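Local atomic coordinates of ABC transporter, substrate binding protein (PDB entry 3EAF), a protein that probably captures a solute outside the cell and delivers it to an ABC transporter in the membrane. Residues A58-P61 / T62-E65; D265-G268 / I269-F273; I339-P343 / G344-A348. All blocks are in the same frame, centred on the assembly; numbering follows the deposited sequence.

In the fold
The three contacts are separate short-range turns and caps spread over a chain of the periplasmic binding protein family, which is built round two mixed sheets. Contact 1 opens helix 61-74 just after strand 47-56 of the six-stranded sheet. Contact 2 opens helix 267-278, which follows strand 251-255 of the seven-stranded sheet, and contact 3 is a loop before strand 352-357 of that same sheet. Contacts 2 and 3 come nearest each other, about 11 Å between nearest atoms, and contacts 1 and 2 lie farthest apart, about 33 Å between centres. Contact 3 alone holds the magnesium ion. The centres of contacts 1 and 3 are about 27 Å apart, and contacts 1 and 2 both lie away from the metal site.

Contact 1: A58-P61 / T62-E65; sequences AYNP and TTAE
N60 caps the start of helix 61-74 in a surface contact of near neighbours, at the point where the loop leaving strand 47-56 turns into the helix. Its side-chain oxygen OD1 takes two backbone N-H groups: T62 N at 2.9 Å and T63 N at 3.3 Å. The two donors arrive differently. T62 N lies in the plane of the amide carbonyl, whereas T63 N comes from above it, 61° out of plane, although its N-H points almost straight at OD1. With CG anti to the backbone N (chi1 -177°), the N60 amide folds back over the first helical turn. The T62 bond closes an Asx turn, and the whole is a helix N-cap with P61 in the first helical position, where its missing N-H costs no bond. The side chains of N60 and T63 cross at about a right angle, and T63 OG1 rests 3.2 Å from N60 CG without a hydrogen bond to the amide. Below the cap the helical pattern begins as A64 N bonds N60 O at 2.9 Å, followed by a weak bond from E65 N to P61 O. P61 O also accepts from a water 3.0 Å away, which gives its other hydrogen to E65 OE2. The same carboxylate oxygen forms a salt bridge with K90, while Y59 OH, farther back in the loop, bonds a glycerol probably left from crystallisation.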
loop_
_atom_site.group_PDB
_atom_site.type_symbol
_atom_site.label_atom_id
_atom_site.label_comp_id
_atom_site.label_asym_id
_atom_site.label_seq_id
_atom_site.Cartn_x
_atom_site.Cartn_y
_atom_site.Cartn_z
ATOM N N ALA A 58 11.868 -10.160 -6.257
ATOM C CA ALA A 58 11.120 -11.283 -5.674
ATOM C C ALA A 58 11.017 -11.279 -4.134
ATOM O O ALA A 58 11.005 -12.339 -3.499
ATOM C CB ALA A 58 11.690 -12.634 -6.190
ATOM N N TYR A 59 10.949 -10.080 -3.551
ATOM C CA TYR A 59 10.825 -9.872 -2.093
ATOM C C TYR A 59 12.064 -10.317 -1.309
ATOM O O TYR A 59 12.045 -10.369 -0.081
ATOM C CB TYR A 59 9.566 -10.555 -1.544
ATOM C CG TYR A 59 8.880 -9.816 -0.417
ATOM C CD1 TYR A 59 8.312 -8.562 -0.625
ATOM C CD2 TYR A 59 8.779 -10.383 0.857
ATOM C CE1 TYR A 59 7.661 -7.881 0.409
ATOM C CE2 TYR A 59 8.140 -9.712 1.892
ATOM C CZ TYR A 59 7.585 -8.465 1.661
ATOM O OH TYR A 59 6.948 -7.812 2.689
ATOM N N ASN A 60 13.131 -10.643 -2.033
ATOM C CA ASN A 60 14.396 -11.101 -1.452
ATOM C C ASN A 60 15.223 -9.898 -0.966
ATOM O O ASN A 60 15.613 -9.047 -1.772
ATOM C CB ASN A 60 15.162 -11.916 -2.509
ATOM C CG ASN A 60 16.460 -12.511 -1.986
ATOM O OD1 ASN A 60 17.177 -11.893 -1.191
ATOM N ND2 ASN A 60 16.787 -13.709 -2.465
ATOM N N PRO A 61 15.476 -9.815 0.356
ATOM C CA PRO A 61 16.178 -8.670 0.955
ATOM C C PRO A 61 17.643 -8.511 0.543
ATOM O O PRO A 61 18.157 -7.387 0.545
ATOM C CB PRO A 61 16.078 -8.936 2.462
ATOM C CG PRO A 61 15.801 -10.377 2.590
ATOM C CD PRO A 61 15.070 -10.808 1.368
ATOM N N THR A 62 18.309 -9.616 0.210
ATOM C CA THR A 62 19.682 -9.570 -0.295
ATOM C C THR A 62 19.681 -8.918 -1.673
ATOM O O THR A 62 20.447 -7.977 -1.928
ATOM C CB THR A 62 20.304 -10.988 -0.372
ATOM O OG1 THR A 62 20.273 -11.581 0.933
ATOM C CG2 THR A 62 21.774 -10.928 -0.867
ATOM N N THR A 63 18.800 -9.419 -2.540
ATOM C CA THR A 63 18.610 -8.895 -3.892
ATOM C C THR A 63 18.194 -7.415 -3.892
ATOM O O THR A 63 18.677 -6.641 -4.722
ATOM C CB THR A 63 17.583 -9.750 -4.678
ATOM O OG1 THR A 63 17.886 -11.140 -4.507
ATOM C CG2 THR A 63 17.625 -9.428 -6.162
ATOM N N ALA A 64 17.319 -7.023 -2.964
ATOM C CA ALA A 64 16.926 -5.609 -2.827
ATOM C C ALA A 64 18.139 -4.679 -2.664
ATOM O O ALA A 64 18.245 -3.653 -3.343
ATOM C CB ALA A 64 15.982 -5.429 -1.658
ATOM N N GLU A 65 19.044 -5.043 -1.757
ATOM C CA GLU A 65 20.251 -4.247 -1.504
ATOM C C GLU A 65 21.224 -4.250 -2.692
ATOM O O GLU A 65 21.893 -3.248 -2.958
ATOM C CB GLU A 65 20.944 -4.724 -0.221
ATOM C CG GLU A 65 20.067 -4.611 1.029
ATOM C CD GLU A 65 20.806 -4.918 2.316
ATOM O OE1 GLU A 65 22.049 -4.765 2.350
ATOM O OE2 GLU A 65 20.143 -5.312 3.303
HETATM O O HOH W 1 17.066 -5.549 2.583
#

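Contact 2: D265-G268 / I269-F273; sequences DVEG and IQTIF
The flat carboxylate of E267 has the T271 hydroxyl standing off to one side, well out of its plane, with OG1 3.2 Å from OE2 at an angle too poor for a hydrogen bond. A water makes the link instead: it donates to E267 OE2 and sits 2.7 Å from T271 OG1. This is the first turn of helix 267-278, with V266 in the N-cap position. Valine has no polar side-chain atom to cap with, so its side chain contributes carbon only: V266 CB lies 3.9 Å from I269 CG1, almost one turn on.

E267 reaches T271 because its chain, which starts out roughly opposite the backbone N (chi1 -161°), bends sharply at chi2 (-82°) and brings the acid back alongside the helix. The peptide oxygen of E267 is busy as well: T271 N bonds E267 O at 2.8 Å, and T271 OG1 stands 3.0 Å from the same E267 O. An acidic group at this end of a helix is likely to be favoured by the helix dipole.

Along the same turn, Q270 N bonds V266 O and I272 N bonds G268 O, the ordinary helical ladder. The buried side of the turn packs on helix 288-304, where I269 meets V291 and both T271 and I272 meet F294, while G268 adds a backbone hydrogen bond to G332. Q270 turns back the other way, its NE2 making a weak bond to Q264 O. In front of the G268 carbonyl oxygen sits the side chain of I272, whose CG1 comes to 3.3 Å from G268 O.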
loop_
_atom_site.group_PDB
_atom_site.type_symbol
_atom_site.label_atom_id
_atom_site.label_comp_id
_atom_site.label_asym_id
_atom_site.label_seq_id
_atom_site.Cartn_x
_atom_site.Cartn_y
_atom_site.Cartn_z
ATOM N N ASP A 265 -16.169 7.638 -12.842
ATOM C CA ASP A 265 -16.219 9.091 -12.961
ATOM C C ASP A 265 -15.061 9.779 -12.231
ATOM O O ASP A 265 -15.087 10.988 -11.993
ATOM C CB ASP A 265 -17.576 9.604 -12.477
ATOM C CG ASP A 265 -18.720 9.139 -13.371
ATOM O OD1 ASP A 265 -18.801 9.608 -14.527
ATOM O OD2 ASP A 265 -19.531 8.305 -12.929
ATOM N N VAL A 266 -14.032 9.001 -11.899
ATOM C CA VAL A 266 -12.848 9.545 -11.246
ATOM C C VAL A 266 -11.773 9.828 -12.291
ATOM O O VAL A 266 -11.397 8.939 -13.061
ATOM C CB VAL A 266 -12.325 8.606 -10.113
ATOM C CG1 VAL A 266 -11.023 9.133 -9.533
ATOM C CG2 VAL A 266 -13.380 8.474 -9.006
ATOM N N GLU A 267 -11.297 11.073 -12.302
ATOM C CA GLU A 267 -10.331 11.565 -13.285
ATOM C C GLU A 267 -9.095 10.663 -13.368
ATOM O O GLU A 267 -8.706 10.229 -14.461
ATOM C CB GLU A 267 -9.956 13.023 -12.972
ATOM C CG GLU A 267 -9.327 13.811 -14.126
ATOM C CD GLU A 267 -7.834 13.539 -14.291
ATOM O OE1 GLU A 267 -7.212 13.044 -13.327
ATOM O OE2 GLU A 267 -7.284 13.815 -15.386
ATOM N N GLY A 268 -8.507 10.357 -12.210
ATOM C CA GLY A 268 -7.294 9.536 -12.130
ATOM C C GLY A 268 -7.481 8.110 -12.613
ATOM O O GLY A 268 -6.575 7.540 -13.215
ATOM N N ILE A 269 -8.653 7.537 -12.346
ATOM C CA ILE A 269 -9.041 6.236 -12.898
ATOM C C ILE A 269 -9.165 6.300 -14.432
ATOM O O ILE A 269 -8.720 5.388 -15.140
ATOM C CB ILE A 269 -10.367 5.707 -12.257
ATOM C CG1 ILE A 269 -10.188 5.428 -10.752
ATOM C CG2 ILE A 269 -10.865 4.450 -12.963
ATOM C CD1 ILE A 269 -9.094 4.410 -10.409
ATOM N N GLN A 270 -9.759 7.378 -14.942
ATOM C CA GLN A 270 -9.845 7.581 -16.396
ATOM C C GLN A 270 -8.479 7.836 -17.041
ATOM O O GLN A 270 -8.261 7.484 -18.204
ATOM C CB GLN A 270 -10.847 8.688 -16.749
ATOM C CG GLN A 270 -12.306 8.291 -16.511
ATOM C CD GLN A 270 -12.689 6.975 -17.185
ATOM O OE1 GLN A 270 -12.328 6.721 -18.330
ATOM N NE2 GLN A 270 -13.416 6.143 -16.473
ATOM N N THR A 271 -7.570 8.446 -16.278
ATOM C CA THR A 271 -6.183 8.645 -16.702
ATOM C C THR A 271 -5.477 7.293 -16.899
ATOM O O THR A 271 -4.771 7.088 -17.890
ATOM C CB THR A 271 -5.425 9.537 -15.686
ATOM O OG1 THR A 271 -5.989 10.860 -15.694
ATOM C CG2 THR A 271 -3.944 9.624 -16.006
ATOM N N ILE A 272 -5.686 6.375 -15.956
ATOM C CA ILE A 272 -5.139 5.020 -16.050
ATOM C C ILE A 272 -5.726 4.260 -17.249
ATOM O O ILE A 272 -4.994 3.609 -17.991
ATOM C CB ILE A 272 -5.303 4.220 -14.716
ATOM C CG1 ILE A 272 -4.578 4.955 -13.577
ATOM C CG2 ILE A 272 -4.764 2.782 -14.875
ATOM C CD1 ILE A 272 -4.790 4.386 -12.167
ATOM N N PHE A 273 -7.041 4.356 -17.441
ATOM C CA PHE A 273 -7.701 3.732 -18.588
ATOM C C PHE A 273 -7.169 4.229 -19.933
ATOM O O PHE A 273 -7.055 3.447 -20.878
ATOM C CB PHE A 273 -9.225 3.905 -18.515
ATOM C CG PHE A 273 -9.889 2.942 -17.573
ATOM C CD1 PHE A 273 -9.634 1.572 -17.666
ATOM C CD2 PHE A 273 -10.772 3.391 -16.603
ATOM C CE1 PHE A 273 -10.241 0.675 -16.803
ATOM C CE2 PHE A 273 -11.388 2.491 -15.728
ATOM C CZ PHE A 273 -11.119 1.135 -15.831
HETATM O O HOH W 2 -4.693 13.260 -15.734
#

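Contact 3: I339-P343 / G344-A348; sequences IDYEP and GFHLA. With MG (magnesium ion), chain C.
Y341 turns an edge of its ring to the returning arm of the turn, where CD1 meets H346 O at 3.2 Å. Farther along the ring, Y341 CE1 touches A348 CB at 3.6 Å. The rings of Y341 and H346 meet obliquely, their planes 72° apart. H346 in turn sets the edge of its imidazole against the E342 carbonyl, CD2 lying 3.1 Å from E342 O. A type II beta turn, E342 to F345, reverses the chain and is closed by F345 N to E342 O at 2.9 Å. A side chain on G344 would run into P343 O.

D340 is turned at chi1 (-165°) so that its carboxylate leads away from 344-348, and D340 OD1 binds magnesium at 2.5 Å beside Y341 O at 2.3 Å; E325 O and three waters complete the site. Replacing Y341 by an alanine would keep that carbonyl but would probably leave A348 CB and F118 facing a gap and Y119 O without its weak bond.

H346 bonds N117 O through ND1 and E325 OE2 through NE2, so it is likely to carry a proton on both nitrogens, its positive charge balanced by a residue whose backbone oxygen holds the metal.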
loop_
_atom_site.group_PDB
_atom_site.type_symbol
_atom_site.label_atom_id
_atom_site.label_comp_id
_atom_site.label_asym_id
_atom_site.label_seq_id
_atom_site.Cartn_x
_atom_site.Cartn_y
_atom_site.Cartn_z
ATOM N N ILE A 339 -2.986 14.820 -0.518
ATOM C CA ILE A 339 -1.682 14.446 0.012
ATOM C C ILE A 339 -0.878 15.670 0.430
ATOM O O ILE A 339 -0.682 16.592 -0.356
ATOM C CB ILE A 339 -0.877 13.662 -1.053
ATOM C CG1 ILE A 339 -1.528 12.304 -1.323
ATOM C CG2 ILE A 339 0.578 13.484 -0.618
ATOM C CD1 ILE A 339 -1.306 11.803 -2.742
ATOM N N ASP A 340 -0.390 15.647 1.668
ATOM C CA ASP A 340 0.390 16.738 2.218
ATOM C C ASP A 340 1.387 16.171 3.232
ATOM O O ASP A 340 0.993 15.473 4.169
ATOM C CB ASP A 340 -0.554 17.750 2.877
ATOM C CG ASP A 340 0.110 19.084 3.167
ATOM O OD1 ASP A 340 1.314 19.266 2.854
ATOM O OD2 ASP A 340 -0.590 19.961 3.722
ATOM N N TYR A 341 2.670 16.471 3.030
ATOM C CA TYR A 341 3.749 15.924 3.851
ATOM C C TYR A 341 4.442 16.979 4.716
ATOM O O TYR A 341 4.823 18.042 4.233
ATOM C CB TYR A 341 4.815 15.250 2.977
ATOM C CG TYR A 341 4.329 14.098 2.141
ATOM C CD1 TYR A 341 3.924 12.898 2.732
ATOM C CD2 TYR A 341 4.300 14.193 0.749
ATOM C CE1 TYR A 341 3.497 11.825 1.957
ATOM C CE2 TYR A 341 3.873 13.134 -0.028
ATOM C CZ TYR A 341 3.470 11.955 0.574
ATOM O OH TYR A 341 3.041 10.906 -0.212
ATOM N N GLU A 342 4.631 16.645 5.987
ATOM C CA GLU A 342 5.348 17.490 6.926
ATOM C C GLU A 342 6.818 17.072 6.996
ATOM O O GLU A 342 7.109 15.876 7.099
ATOM C CB GLU A 342 4.696 17.348 8.308
ATOM C CG GLU A 342 5.440 18.010 9.442
ATOM C CD GLU A 342 4.730 17.886 10.776
ATOM O OE1 GLU A 342 3.518 17.572 10.793
ATOM O OE2 GLU A 342 5.396 18.102 11.812
ATOM N N PRO A 343 7.752 18.048 6.956
ATOM C CA PRO A 343 9.153 17.698 7.211
ATOM C C PRO A 343 9.276 17.012 8.575
ATOM O O PRO A 343 8.743 17.511 9.559
ATOM C CB PRO A 343 9.863 19.057 7.214
ATOM C CG PRO A 343 8.987 19.943 6.381
ATOM C CD PRO A 343 7.585 19.490 6.684
ATOM N N GLY A 344 9.927 15.853 8.613
ATOM C CA GLY A 344 10.038 15.058 9.847
ATOM C C GLY A 344 8.890 14.088 10.109
ATOM O O GLY A 344 8.993 13.237 10.989
ATOM N N PHE A 345 7.794 14.212 9.358
ATOM C CA PHE A 345 6.612 13.369 9.561
ATOM C C PHE A 345 5.779 13.296 8.277
ATOM O O PHE A 345 4.811 14.040 8.115
ATOM C CB PHE A 345 5.775 13.917 10.725
ATOM C CG PHE A 345 4.784 12.927 11.300
ATOM C CD1 PHE A 345 5.219 11.824 12.032
ATOM C CD2 PHE A 345 3.420 13.114 11.128
ATOM C CE1 PHE A 345 4.304 10.922 12.575
ATOM C CE2 PHE A 345 2.500 12.213 11.665
ATOM C CZ PHE A 345 2.946 11.119 12.390
ATOM N N HIS A 346 6.159 12.399 7.366
ATOM C CA HIS A 346 5.545 12.341 6.026
ATOM C C HIS A 346 4.206 11.609 5.961
ATOM O O HIS A 346 4.001 10.774 5.072
ATOM C CB HIS A 346 6.507 11.718 5.003
ATOM C CG HIS A 346 7.751 12.515 4.765
ATOM N ND1 HIS A 346 8.903 11.957 4.257
ATOM C CD2 HIS A 346 8.018 13.829 4.948
ATOM C CE1 HIS A 346 9.833 12.890 4.152
ATOM N NE2 HIS A 346 9.321 14.036 4.567
ATOM N N LEU A 347 3.290 11.932 6.874
ATOM C CA LEU A 347 1.944 11.337 6.859
ATOM C C LEU A 347 1.043 12.034 5.839
ATOM O O LEU A 347 0.642 13.182 6.038
ATOM C CB LEU A 347 1.302 11.349 8.256
ATOM C CG LEU A 347 -0.056 10.644 8.408
ATOM C CD1 LEU A 347 0.045 9.147 8.075
ATOM C CD2 LEU A 347 -0.652 10.847 9.806
ATOM N N ALA A 348 0.712 11.325 4.759
ATOM C CA ALA A 348 0.036 11.937 3.605
ATOM C C ALA A 348 -1.389 12.382 3.920
ATOM O O ALA A 348 -1.808 13.473 3.521
ATOM C CB ALA A 348 0.057 10.983 2.406
HETATM MG MG MG C . 3.798 19.686 3.028
HETATM O O HOH W 3 3.707 18.312 1.178
HETATM O O HOH W 4 1.841 15.278 6.945
HETATM O O HOH W 5 3.173 22.065 2.536
HETATM O O HOH W 6 3.012 20.358 5.378
#